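Local atomic coordinates of molinate hydrolase (Gulosibacter molinativorax, PDB entry 4UB9), a protein that hydrolyses the thiocarbamate herbicide molinate as a zinc-binding member of the amidohydrolase family. Residues Thr35-Ile44 and Ile79-Leu90. Residues are numbered along the deposited sequence; the frame is centred on the assembly and turned at random.
Sequences TIAIVGGTLI and IRQIDAQGKWIL
Thr42 lies over one face of the Trp88 indole, its CB 4.0 Å from the centroid of the five-membered ring in a CH-pi contact. A chi1 of -56° sets Thr42 OG1 beside the backbone N and turns CG2 anti to that N, bringing CG2 to 3.7 Å from Trp88 NE1. Ile44 brings its CD1 to 4.0 Å from Trp88 CD1, and Pro51 packs on Thr42. Were Trp88 replaced by an alanine, Thr42 and the Ile44 delta-methyl would probably lose the ring they pack on, and a gap would open between them. Ile89 N bonds to Thr42 O, nearly straight (175°), and Ile44 N continues the parallel ladder to Ile89 O. Residues 35-44 and 79-90 run side by side through two such ladders, 36-39 with 81-83 and 41-43 with 88-90, belonging to the small beta-sheet domain that accompanies the TIM barrel in amidohydrolases, away from the zinc site. Between them the register slips by two residues: Gly40 and Gly41 form a G1 bulge against Thr55, while Ala84-Lys87 makes a type II turn. Gly41 CA packs 3.9 Å from Ile89 CD1. Asp83 OD1 receives Gln85 N from above the carboxylate plane, an Asx turn leading into that bend. On the buried face, Ile82 CD1 meets the delta-methyls of both Ile36 and Ile38, 3.8 Å from Ile36 CD1. Ile38 also sends its CG2, anti to its own N, across to Ile89 CD1 at 3.9 Å, bridging the two ladders; Val449 and Val447 of strand 447-450 pack against Ile38 and Ile89, respectively.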
# COMPACT_ATOMS: atom_id res chain seq x y z
N THR A 35 50.72 -8.96 27.22
CA THR A 35 50.99 -9.46 28.55
C THR A 35 50.46 -8.51 29.61
O THR A 35 50.61 -7.31 29.53
CB THR A 35 52.48 -9.68 28.73
OG1 THR A 35 52.89 -10.65 27.77
CG2 THR A 35 52.81 -10.21 30.13
N ILE A 36 49.79 -9.07 30.60
CA ILE A 36 49.10 -8.27 31.61
C ILE A 36 48.72 -9.15 32.80
O ILE A 36 48.60 -10.38 32.68
CB ILE A 36 47.84 -7.57 31.03
CG1 ILE A 36 47.34 -6.43 31.93
CG2 ILE A 36 46.69 -8.57 30.83
CD1 ILE A 36 46.43 -5.42 31.24
N ALA A 37 48.52 -8.52 33.95
CA ALA A 37 48.03 -9.22 35.13
C ALA A 37 46.92 -8.46 35.75
O ALA A 37 46.97 -7.24 35.90
CB ALA A 37 49.14 -9.40 36.14
N ILE A 38 45.91 -9.20 36.15
CA ILE A 38 44.69 -8.64 36.76
C ILE A 38 44.77 -9.12 38.20
O ILE A 38 44.70 -10.32 38.45
CB ILE A 38 43.37 -9.18 36.12
CG1 ILE A 38 43.51 -9.43 34.60
CG2 ILE A 38 42.21 -8.27 36.44
CD1 ILE A 38 43.84 -8.23 33.77
N VAL A 39 44.96 -8.20 39.13
CA VAL A 39 45.33 -8.62 40.49
C VAL A 39 44.29 -8.34 41.58
O VAL A 39 43.74 -7.23 41.72
CB VAL A 39 46.73 -8.10 40.95
CG1 VAL A 39 47.73 -8.22 39.82
CG2 VAL A 39 46.66 -6.66 41.45
N GLY A 40 44.03 -9.38 42.36
CA GLY A 40 43.45 -9.23 43.69
C GLY A 40 41.97 -8.97 43.69
O GLY A 40 41.43 -8.28 44.56
N GLY A 41 41.28 -9.58 42.72
CA GLY A 41 39.82 -9.46 42.65
C GLY A 41 39.10 -10.77 42.88
O GLY A 41 39.72 -11.83 42.93
N THR A 42 37.80 -10.67 43.11
CA THR A 42 36.93 -11.85 43.18
C THR A 42 36.72 -12.43 41.76
O THR A 42 36.14 -11.79 40.90
CB THR A 42 35.59 -11.49 43.84
OG1 THR A 42 35.85 -10.92 45.13
CG2 THR A 42 34.73 -12.75 44.03
N LEU A 43 37.19 -13.66 41.57
CA LEU A 43 37.10 -14.33 40.28
C LEU A 43 35.79 -15.11 40.08
O LEU A 43 35.41 -15.98 40.89
CB LEU A 43 38.26 -15.28 40.08
CG LEU A 43 38.23 -16.08 38.75
CD1 LEU A 43 38.49 -15.18 37.57
CD2 LEU A 43 39.26 -17.19 38.77
N ILE A 44 35.11 -14.76 38.99
CA ILE A 44 33.93 -15.51 38.49
C ILE A 44 34.37 -16.01 37.15
O ILE A 44 34.39 -15.25 36.18
CB ILE A 44 32.69 -14.63 38.35
CG1 ILE A 44 32.27 -14.08 39.72
CG2 ILE A 44 31.56 -15.44 37.74
CD1 ILE A 44 31.04 -13.18 39.73
N ILE A 79 55.71 -5.35 34.61
CA ILE A 79 54.55 -5.96 33.94
C ILE A 79 53.28 -5.14 34.15
O ILE A 79 52.97 -4.72 35.25
CB ILE A 79 54.31 -7.41 34.42
CG1 ILE A 79 55.44 -8.35 33.94
CG2 ILE A 79 52.96 -7.92 33.95
CD1 ILE A 79 55.72 -8.31 32.44
N ARG A 80 52.57 -4.90 33.05
CA ARG A 80 51.33 -4.11 33.08
C ARG A 80 50.33 -4.78 33.99
O ARG A 80 50.15 -6.00 33.94
CB ARG A 80 50.75 -3.95 31.67
CG ARG A 80 51.09 -2.63 31.00
CD ARG A 80 50.30 -1.48 31.63
NE ARG A 80 48.87 -1.54 31.30
CZ ARG A 80 48.33 -1.11 30.16
NH1 ARG A 80 49.10 -0.59 29.21
NH2 ARG A 80 47.02 -1.22 29.96
N GLN A 81 49.65 -4.00 34.82
CA GLN A 81 48.74 -4.57 35.80
C GLN A 81 47.46 -3.83 35.94
O GLN A 81 47.41 -2.62 35.79
CB GLN A 81 49.34 -4.54 37.20
CG GLN A 81 50.68 -5.20 37.33
CD GLN A 81 51.14 -5.28 38.78
OE1 GLN A 81 50.34 -5.14 39.71
NE2 GLN A 81 52.44 -5.52 38.97
N ILE A 82 46.45 -4.54 36.38
CA ILE A 82 45.21 -3.90 36.73
C ILE A 82 44.92 -4.26 38.16
O ILE A 82 44.92 -5.43 38.54
CB ILE A 82 44.05 -4.33 35.80
CG1 ILE A 82 44.25 -3.70 34.41
CG2 ILE A 82 42.70 -3.91 36.36
CD1 ILE A 82 43.40 -4.34 33.31
N ASP A 83 44.58 -3.24 38.92
CA ASP A 83 44.24 -3.44 40.29
C ASP A 83 42.76 -3.79 40.43
O ASP A 83 41.90 -2.91 40.38
CB ASP A 83 44.58 -2.19 41.11
CG ASP A 83 44.23 -2.35 42.58
OD1 ASP A 83 44.10 -3.50 43.07
OD2 ASP A 83 44.08 -1.31 43.26
N ALA A 84 42.50 -5.04 40.75
CA ALA A 84 41.15 -5.51 40.89
C ALA A 84 40.61 -5.56 42.33
O ALA A 84 39.55 -6.10 42.57
CB ALA A 84 41.00 -6.87 40.21
N GLN A 85 41.33 -4.99 43.27
CA GLN A 85 40.93 -5.06 44.66
C GLN A 85 39.55 -4.48 44.80
O GLN A 85 39.28 -3.41 44.33
CB GLN A 85 41.88 -4.23 45.52
CG GLN A 85 42.62 -4.97 46.62
CD GLN A 85 42.57 -4.26 47.97
OE1 GLN A 85 42.67 -3.04 48.06
NE2 GLN A 85 42.41 -5.02 49.03
N GLY A 86 38.68 -5.21 45.49
CA GLY A 86 37.30 -4.80 45.66
C GLY A 86 36.44 -4.95 44.43
O GLY A 86 35.35 -4.44 44.35
N LYS A 87 36.93 -5.70 43.47
CA LYS A 87 36.31 -5.80 42.18
C LYS A 87 36.11 -7.24 41.72
O LYS A 87 36.63 -8.17 42.30
CB LYS A 87 37.10 -5.00 41.15
CG LYS A 87 36.97 -3.51 41.36
CD LYS A 87 37.81 -2.70 40.39
CE LYS A 87 37.78 -1.24 40.77
NZ LYS A 87 37.56 -0.35 39.61
N TRP A 88 35.29 -7.40 40.71
CA TRP A 88 34.98 -8.70 40.18
C TRP A 88 35.60 -8.91 38.81
O TRP A 88 35.58 -8.06 37.96
CB TRP A 88 33.49 -8.92 40.17
CG TRP A 88 32.93 -9.16 41.52
CD1 TRP A 88 32.56 -10.36 42.05
CD2 TRP A 88 32.68 -8.18 42.53
NE1 TRP A 88 32.09 -10.19 43.34
CE2 TRP A 88 32.14 -8.86 43.65
CE3 TRP A 88 32.85 -6.80 42.60
CZ2 TRP A 88 31.79 -8.20 44.83
CZ3 TRP A 88 32.49 -6.13 43.76
CH2 TRP A 88 31.97 -6.84 44.87
N ILE A 89 36.19 -10.07 38.65
CA ILE A 89 36.86 -10.47 37.43
C ILE A 89 36.05 -11.56 36.71
O ILE A 89 35.87 -12.67 37.24
CB ILE A 89 38.25 -11.03 37.69
CG1 ILE A 89 39.11 -10.00 38.42
CG2 ILE A 89 38.91 -11.41 36.37
CD1 ILE A 89 40.41 -10.55 38.97
N LEU A 90 35.60 -11.24 35.50
CA LEU A 90 34.81 -12.16 34.65
C LEU A 90 35.53 -12.45 33.34
O LEU A 90 36.45 -11.70 32.96
CB LEU A 90 33.45 -11.59 34.34
CG LEU A 90 32.38 -11.72 35.42
CD1 LEU A 90 32.70 -10.86 36.66
CD2 LEU A 90 31.02 -11.33 34.87